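Local coordinates for protein superoxide dismutase [Fe] (Aquifex pyrophilus, PDB 1COJ) that catalyses the dismutation of superoxide to oxygen and hydrogen peroxide, using one iron ion in each subunit of a homotetramer, at residues 5-10 against 31-36; 10-15 against 23-28; 14-19 against 88-93. One frame throughout, in Å; residues are numbered along the deposited sequence.

How the contacts relate
From the N terminus the chain passes along the flank of helix 21-47 before entering it, and contact 1 (5-10 against 31-36) closes the wider loop. Contact 2 (10-15 against 23-28) closes a shorter one within it, lying nearer the start of the same helix; the two share H10, and K8 O packs on F28 CZ. Contact 3 (14-19 against 88-93) leaves from the stretch where contact 2 begins, sharing Q14 and N15, but runs to the loop after helix 63-86, so it crosses contact 1. I24 of contact 2 packs on L16 and I19 of contact 3. Together they tie the N-terminal loop to one hairpin helix and to the exit of the other.

Contact 1: residues 5-10 against 31-36; sequences LEPKDH and HYKGYV
Y32 meets the loop with the end of its ring: K8 N approaches the edge in the ring plane and donates to Y32 OH over 2.8 Å at a nearly straight 164°. With CG placed anti to the backbone N (chi1 163°), the ring leans out from the helix and delivers its hydroxyl to the loop backbone. The same oxygen is also hydrogen-bonded to E82 on helix 63-86, so two partners fix where it sits. P7 CB comes at the ring obliquely, 3.9 Å from Y32 CE2. V36 crosses the proline at about a right angle and sets V36 CG1 3.8 Å from P7 CD; that methyl also touches the carbonyl oxygen of L5. K33, next to Y32 on the helix, runs extended past P7, with K33 CG 4.0 Å from P7 CB, and carries its ammonium group out to D9. K33 NZ meets D9 OD1 at 2.8 Å, on the syn lone pair of that oxygen, the two side chains crossing roughly at right angles, and E29 gives the lysine a second carboxylate. A phenylalanine in place of Y32 would probably leave K8 N and the E82 carboxylate without their shared hydroxyl and set the loop freer to shift at P7. The K8 side chain touches Y32 OH with CB, then leads away to pack on I211 of the third subunit. The Y32 side chain comes within about 4 Å of that of the iron ligand H81 at their nearest atoms, consistent with a second-shell position, and the N-terminal loop is fastened here to the first long helix of the alpha-hairpin domain of iron/manganese superoxide dismutases.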
# COMPACT_ATOMS: atom_id res chain seq x y z
N LEU A 5 -14.59 -8.51 -20.61
CA LEU A 5 -14.43 -7.24 -21.29
C LEU A 5 -13.58 -7.43 -22.53
O LEU A 5 -12.90 -8.45 -22.69
CB LEU A 5 -13.74 -6.23 -20.36
CG LEU A 5 -14.53 -5.32 -19.42
CD1 LEU A 5 -15.62 -6.07 -18.69
CD2 LEU A 5 -13.58 -4.68 -18.42
N GLU A 6 -13.66 -6.48 -23.45
CA GLU A 6 -12.85 -6.50 -24.66
C GLU A 6 -12.36 -5.08 -24.84
O GLU A 6 -13.06 -4.12 -24.49
CB GLU A 6 -13.65 -6.98 -25.87
CG GLU A 6 -13.92 -8.50 -25.89
CD GLU A 6 -12.65 -9.36 -25.81
OE1 GLU A 6 -12.77 -10.54 -25.40
OE2 GLU A 6 -11.54 -8.89 -26.16
N PRO A 7 -11.12 -4.92 -25.34
CA PRO A 7 -10.57 -3.58 -25.54
C PRO A 7 -11.38 -2.74 -26.53
O PRO A 7 -12.06 -3.29 -27.40
CB PRO A 7 -9.15 -3.87 -26.04
CG PRO A 7 -9.30 -5.17 -26.74
CD PRO A 7 -10.18 -5.95 -25.80
N LYS A 8 -11.33 -1.43 -26.36
CA LYS A 8 -12.04 -0.52 -27.25
C LYS A 8 -11.02 0.12 -28.17
O LYS A 8 -10.53 1.22 -27.91
CB LYS A 8 -12.79 0.53 -26.44
CG LYS A 8 -13.80 -0.07 -25.48
CD LYS A 8 -14.61 1.00 -24.78
CE LYS A 8 -15.59 0.36 -23.83
NZ LYS A 8 -16.49 1.38 -23.24
N ASP A 9 -10.71 -0.58 -29.26
CA ASP A 9 -9.73 -0.10 -30.24
C ASP A 9 -10.02 1.27 -30.80
O ASP A 9 -9.10 2.03 -31.08
CB ASP A 9 -9.57 -1.10 -31.38
CG ASP A 9 -8.80 -2.33 -30.97
OD1 ASP A 9 -7.56 -2.25 -30.84
OD2 ASP A 9 -9.43 -3.38 -30.76
N HIS A 10 -11.29 1.63 -30.91
CA HIS A 10 -11.67 2.92 -31.45
C HIS A 10 -11.22 4.10 -30.59
O HIS A 10 -11.34 5.26 -31.00
CB HIS A 10 -13.19 2.99 -31.67
CG HIS A 10 -13.99 3.12 -30.41
ND1 HIS A 10 -14.51 2.04 -29.74
CD2 HIS A 10 -14.39 4.22 -29.72
CE1 HIS A 10 -15.20 2.46 -28.69
NE2 HIS A 10 -15.14 3.78 -28.66
N HIS A 31 0.10 -2.41 -22.41
CA HIS A 31 -0.40 -2.13 -21.07
C HIS A 31 -1.91 -2.18 -20.93
O HIS A 31 -2.44 -3.01 -20.20
CB HIS A 31 0.14 -0.79 -20.58
CG HIS A 31 1.63 -0.77 -20.45
ND1 HIS A 31 2.30 -1.55 -19.53
CD2 HIS A 31 2.59 -0.13 -21.16
CE1 HIS A 31 3.61 -1.39 -19.68
NE2 HIS A 31 3.81 -0.54 -20.66
N TYR A 32 -2.60 -1.30 -21.65
CA TYR A 32 -4.06 -1.27 -21.60
C TYR A 32 -4.70 -2.63 -21.88
O TYR A 32 -5.50 -3.14 -21.08
CB TYR A 32 -4.58 -0.20 -22.57
CG TYR A 32 -6.05 -0.32 -22.91
CD1 TYR A 32 -7.03 -0.33 -21.92
CD2 TYR A 32 -6.45 -0.44 -24.24
CE1 TYR A 32 -8.39 -0.46 -22.25
CE2 TYR A 32 -7.80 -0.56 -24.58
CZ TYR A 32 -8.76 -0.57 -23.58
OH TYR A 32 -10.08 -0.70 -23.94
N LYS A 33 -4.33 -3.24 -23.00
CA LYS A 33 -4.88 -4.53 -23.36
C LYS A 33 -4.49 -5.63 -22.38
O LYS A 33 -5.23 -6.61 -22.22
CB LYS A 33 -4.51 -4.88 -24.80
CG LYS A 33 -5.13 -3.93 -25.81
CD LYS A 33 -4.98 -4.40 -27.24
CE LYS A 33 -5.73 -3.48 -28.18
NZ LYS A 33 -5.68 -3.98 -29.58
N GLY A 34 -3.37 -5.43 -21.69
CA GLY A 34 -2.92 -6.40 -20.71
C GLY A 34 -3.84 -6.43 -19.51
O GLY A 34 -4.09 -7.49 -18.93
N TYR A 35 -4.35 -5.26 -19.13
CA TYR A 35 -5.28 -5.15 -18.00
C TYR A 35 -6.60 -5.81 -18.35
O TYR A 35 -7.24 -6.42 -17.49
CB TYR A 35 -5.51 -3.68 -17.62
CG TYR A 35 -4.26 -2.97 -17.16
CD1 TYR A 35 -3.46 -3.51 -16.16
CD2 TYR A 35 -3.87 -1.77 -17.75
CE1 TYR A 35 -2.29 -2.87 -15.75
CE2 TYR A 35 -2.69 -1.12 -17.34
CZ TYR A 35 -1.91 -1.68 -16.34
OH TYR A 35 -0.77 -1.04 -15.91
N VAL A 36 -7.02 -5.68 -19.60
CA VAL A 36 -8.27 -6.28 -20.06
C VAL A 36 -8.15 -7.81 -19.99
O VAL A 36 -9.02 -8.49 -19.44
CB VAL A 36 -8.61 -5.84 -21.52
CG1 VAL A 36 -9.83 -6.61 -22.04
CG2 VAL A 36 -8.88 -4.33 -21.56

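Contact 2: residues 10-15 against 23-28; sequences HLKPQN and QIEPHF. With FE (Fe (III) ion), chain B.
K12 lays its aliphatic chain over one face of F28, where the loop before helix 21-47 packs on that helix, the first of the alpha-hairpin. The CH-pi contact is almost perpendicular: CB of K12 stands 3.7 Å from the centroid of the F28 ring, only 8° off its normal. The lysine chain is extended from its first torsion on (chi1 -169°), which carries it across the ring, and K12 CD reaches 3.9 Å from CD2 of F28. Past the ring, K12 NZ finds E25 OE2 at 2.8 Å, on the syn side but 30° out of the carboxylate plane. E29, one turn further along the helix, supplies a second salt-bridge partner, so the ammonium group is held between two carboxylates.

Next along the loop, I24 CG2 packs on P13, 4.1 Å from P13 CD and 3.5 Å from the carbonyl oxygen P13 O; that oxygen is buried with no hydrogen-bonding partner in the model. Further out, F85 of helix 63-86 meets F28 and H27 edge-to-face and touches P13, and so probably steadies both rings. I24 and F28 thus flank the iron ligand H27 on their own helix. H81, D163 and H167 join H27 round the iron, to which H27 NE2 binds at 2.1 Å and a water at 2.0 Å.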
# COMPACT_ATOMS: atom_id res chain seq x y z
N HIS A 10 -11.29 1.63 -30.91
CA HIS A 10 -11.67 2.92 -31.45
C HIS A 10 -11.22 4.10 -30.59
O HIS A 10 -11.34 5.26 -31.00
CB HIS A 10 -13.19 2.99 -31.67
CG HIS A 10 -13.99 3.12 -30.41
ND1 HIS A 10 -14.51 2.04 -29.74
CD2 HIS A 10 -14.39 4.22 -29.72
CE1 HIS A 10 -15.20 2.46 -28.69
NE2 HIS A 10 -15.14 3.78 -28.66
N LEU A 11 -10.72 3.81 -29.40
CA LEU A 11 -10.25 4.83 -28.46
C LEU A 11 -8.78 5.20 -28.65
O LEU A 11 -8.31 6.16 -28.04
CB LEU A 11 -10.46 4.34 -27.03
CG LEU A 11 -11.57 4.92 -26.15
CD1 LEU A 11 -12.80 5.26 -26.94
CD2 LEU A 11 -11.88 3.94 -25.03
N LYS A 12 -8.05 4.43 -29.45
CA LYS A 12 -6.63 4.67 -29.67
C LYS A 12 -6.32 6.00 -30.36
O LYS A 12 -6.71 6.23 -31.51
CB LYS A 12 -6.03 3.52 -30.48
CG LYS A 12 -4.51 3.52 -30.54
CD LYS A 12 -4.04 2.33 -31.34
CE LYS A 12 -2.53 2.28 -31.43
NZ LYS A 12 -2.11 1.14 -32.28
N PRO A 13 -5.59 6.90 -29.67
CA PRO A 13 -5.22 8.22 -30.20
C PRO A 13 -4.09 8.07 -31.21
O PRO A 13 -3.31 7.12 -31.15
CB PRO A 13 -4.72 8.97 -28.95
CG PRO A 13 -5.22 8.15 -27.79
CD PRO A 13 -5.11 6.75 -28.29
N GLN A 14 -3.99 9.03 -32.12
CA GLN A 14 -2.94 9.01 -33.13
C GLN A 14 -2.60 10.43 -33.56
O GLN A 14 -3.46 11.30 -33.60
CB GLN A 14 -3.40 8.20 -34.34
CG GLN A 14 -2.38 7.17 -34.83
CD GLN A 14 -2.08 6.10 -33.79
OE1 GLN A 14 -1.18 6.26 -32.96
NE2 GLN A 14 -2.84 5.02 -33.82
N ASN A 15 -1.32 10.65 -33.82
CA ASN A 15 -0.79 11.93 -34.26
C ASN A 15 -1.03 13.06 -33.26
O ASN A 15 -1.32 14.19 -33.65
CB ASN A 15 -1.35 12.31 -35.64
CG ASN A 15 -1.03 11.27 -36.70
OD1 ASN A 15 0.02 10.64 -36.67
ND2 ASN A 15 -1.95 11.08 -37.63
N GLN A 23 5.06 6.36 -28.54
CA GLN A 23 4.72 6.34 -27.13
C GLN A 23 3.36 5.69 -26.91
O GLN A 23 3.17 4.88 -25.99
CB GLN A 23 4.72 7.78 -26.58
CG GLN A 23 4.28 7.92 -25.13
CD GLN A 23 5.21 7.22 -24.17
OE1 GLN A 23 6.21 7.79 -23.73
NE2 GLN A 23 4.90 5.98 -23.85
N ILE A 24 2.41 6.04 -27.77
CA ILE A 24 1.05 5.51 -27.70
C ILE A 24 0.96 4.00 -27.92
O ILE A 24 0.23 3.30 -27.22
CB ILE A 24 0.12 6.22 -28.71
CG1 ILE A 24 -0.03 7.70 -28.35
CG2 ILE A 24 -1.23 5.53 -28.79
CD1 ILE A 24 -0.70 7.95 -27.01
N GLU A 25 1.74 3.49 -28.88
CA GLU A 25 1.72 2.07 -29.23
C GLU A 25 1.81 1.08 -28.06
O GLU A 25 0.86 0.32 -27.82
CB GLU A 25 2.77 1.77 -30.30
CG GLU A 25 2.66 0.37 -30.94
CD GLU A 25 1.42 0.19 -31.81
OE1 GLU A 25 1.16 -0.96 -32.23
OE2 GLU A 25 0.71 1.18 -32.08
N PRO A 26 2.93 1.07 -27.32
CA PRO A 26 3.02 0.12 -26.21
C PRO A 26 2.02 0.39 -25.09
O PRO A 26 1.53 -0.54 -24.45
CB PRO A 26 4.47 0.28 -25.73
CG PRO A 26 4.75 1.72 -26.02
CD PRO A 26 4.15 1.89 -27.39
N HIS A 27 1.69 1.66 -24.88
CA HIS A 27 0.76 2.04 -23.83
C HIS A 27 -0.62 1.45 -24.08
O HIS A 27 -1.24 0.87 -23.18
CB HIS A 27 0.67 3.57 -23.72
CG HIS A 27 0.13 4.05 -22.41
ND1 HIS A 27 -0.12 5.38 -22.12
CD2 HIS A 27 -0.21 3.36 -21.29
CE1 HIS A 27 -0.59 5.45 -20.86
NE2 HIS A 27 -0.66 4.25 -20.31
N PHE A 28 -1.09 1.55 -25.32
CA PHE A 28 -2.40 1.04 -25.71
C PHE A 28 -2.41 -0.46 -25.98
O PHE A 28 -3.21 -1.20 -25.41
CB PHE A 28 -2.91 1.79 -26.95
CG PHE A 28 -4.37 1.57 -27.23
CD1 PHE A 28 -5.33 2.43 -26.70
CD2 PHE A 28 -4.79 0.48 -27.99
CE1 PHE A 28 -6.69 2.22 -26.94
CE2 PHE A 28 -6.14 0.27 -28.24
CZ PHE A 28 -7.10 1.14 -27.71
FE FE B . -0.84 3.77 -18.24
O HOH W 1 -1.04 3.56 -16.26

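Contact 3: residues 14-19 against 88-93; sequences QNLEGI and LTPGGK
L16 inserts its side chain beside L88 and P90, where a type II beta turn from T89 to G92 follows the second long helix of the alpha-hairpin domain. From CB the chain leaves with CG anti to the carbonyl carbon (chi1 -60°), and CG then splits it between two surroundings. On one branch, L16 CD2 lies against the turn's backbone, 3.6 Å from P90 N and 3.7 Å from the carbonyl carbon of T89, with P90 CD also near. The other branch heads inward: L16 CD1 meets L88 CD1 at 4.1 Å, the two leucines crossing at about a right angle, and packs on I24 of helix 21-47 as well.

One leucine thus illustrates how an apolar side chain can join two loops, for no hydrogen bond passes between these segments. The turn is closed internally, G92 N donating to T89 O over 2.8 Å, while N187 also bonds that oxygen and touches both leucines. G91, with its positive phi of 80°, occupies the third turn position and offers G91 CA to E17 OE1 at 3.7 Å. On the proline, the closest approach of the contact is P90 CB at 3.2 Å from the backbone oxygen N15 O.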
# COMPACT_ATOMS: atom_id res chain seq x y z
N GLN A 14 -3.99 9.03 -32.12
CA GLN A 14 -2.94 9.01 -33.13
C GLN A 14 -2.60 10.43 -33.56
O GLN A 14 -3.46 11.30 -33.60
CB GLN A 14 -3.40 8.20 -34.34
CG GLN A 14 -2.38 7.17 -34.83
CD GLN A 14 -2.08 6.10 -33.79
OE1 GLN A 14 -1.18 6.26 -32.96
NE2 GLN A 14 -2.84 5.02 -33.82
N ASN A 15 -1.32 10.65 -33.82
CA ASN A 15 -0.79 11.93 -34.26
C ASN A 15 -1.03 13.06 -33.26
O ASN A 15 -1.32 14.19 -33.65
CB ASN A 15 -1.35 12.31 -35.64
CG ASN A 15 -1.03 11.27 -36.70
OD1 ASN A 15 0.02 10.64 -36.67
ND2 ASN A 15 -1.95 11.08 -37.63
N LEU A 16 -0.92 12.75 -31.97
CA LEU A 16 -1.10 13.75 -30.93
C LEU A 16 0.04 14.76 -30.97
O LEU A 16 1.13 14.47 -31.44
CB LEU A 16 -1.18 13.10 -29.55
CG LEU A 16 -2.29 12.08 -29.30
CD1 LEU A 16 -2.17 11.51 -27.90
CD2 LEU A 16 -3.64 12.75 -29.49
N GLU A 17 -0.23 15.95 -30.47
CA GLU A 17 0.75 17.02 -30.44
C GLU A 17 1.58 16.91 -29.15
O GLU A 17 1.11 17.26 -28.06
CB GLU A 17 0.03 18.37 -30.51
CG GLU A 17 0.93 19.57 -30.68
CD GLU A 17 0.14 20.87 -30.77
OE1 GLU A 17 -0.84 20.92 -31.56
OE2 GLU A 17 0.49 21.82 -30.05
N GLY A 18 2.81 16.43 -29.26
CA GLY A 18 3.67 16.30 -28.10
C GLY A 18 3.73 14.89 -27.53
O GLY A 18 4.53 14.62 -26.63
N ILE A 19 2.86 14.01 -28.01
CA ILE A 19 2.84 12.63 -27.57
C ILE A 19 2.86 11.78 -28.84
O ILE A 19 1.88 11.71 -29.57
CB ILE A 19 1.59 12.32 -26.71
CG1 ILE A 19 1.57 13.24 -25.47
CG2 ILE A 19 1.60 10.87 -26.26
CD1 ILE A 19 0.32 13.12 -24.62
N LEU A 88 -8.36 12.29 -25.58
CA LEU A 88 -7.23 12.88 -26.30
C LEU A 88 -7.48 12.94 -27.81
O LEU A 88 -7.87 11.95 -28.42
CB LEU A 88 -5.94 12.09 -26.02
CG LEU A 88 -5.40 12.16 -24.59
CD1 LEU A 88 -4.32 11.11 -24.40
CD2 LEU A 88 -4.85 13.55 -24.29
N THR A 89 -7.30 14.13 -28.39
CA THR A 89 -7.46 14.35 -29.83
C THR A 89 -6.30 15.22 -30.26
O THR A 89 -5.91 16.13 -29.53
CB THR A 89 -8.79 15.09 -30.18
OG1 THR A 89 -9.82 14.66 -29.30
CG2 THR A 89 -9.23 14.77 -31.56
N PRO A 90 -5.73 14.97 -31.46
CA PRO A 90 -4.60 15.76 -31.95
C PRO A 90 -4.86 17.27 -31.94
O PRO A 90 -5.77 17.77 -32.59
CB PRO A 90 -4.38 15.22 -33.37
CG PRO A 90 -5.70 14.57 -33.72
CD PRO A 90 -6.08 13.91 -32.43
N GLY A 91 -4.07 17.98 -31.14
CA GLY A 91 -4.20 19.42 -31.03
C GLY A 91 -5.33 19.89 -30.14
O GLY A 91 -5.48 21.09 -29.92
N GLY A 92 -6.12 18.96 -29.61
CA GLY A 92 -7.22 19.33 -28.74
C GLY A 92 -8.48 19.64 -29.52
O GLY A 92 -8.46 19.70 -30.76
N LYS A 93 -9.59 19.85 -28.81
CA LYS A 93 -10.86 20.14 -29.46
C LYS A 93 -11.83 20.81 -28.49
O LYS A 93 -11.91 20.43 -27.32
CB LYS A 93 -11.48 18.85 -30.00
CG LYS A 93 -12.65 19.05 -30.94
CD LYS A 93 -13.12 17.71 -31.49
CE LYS A 93 -14.10 17.87 -32.64
NZ LYS A 93 -15.36 18.56 -32.26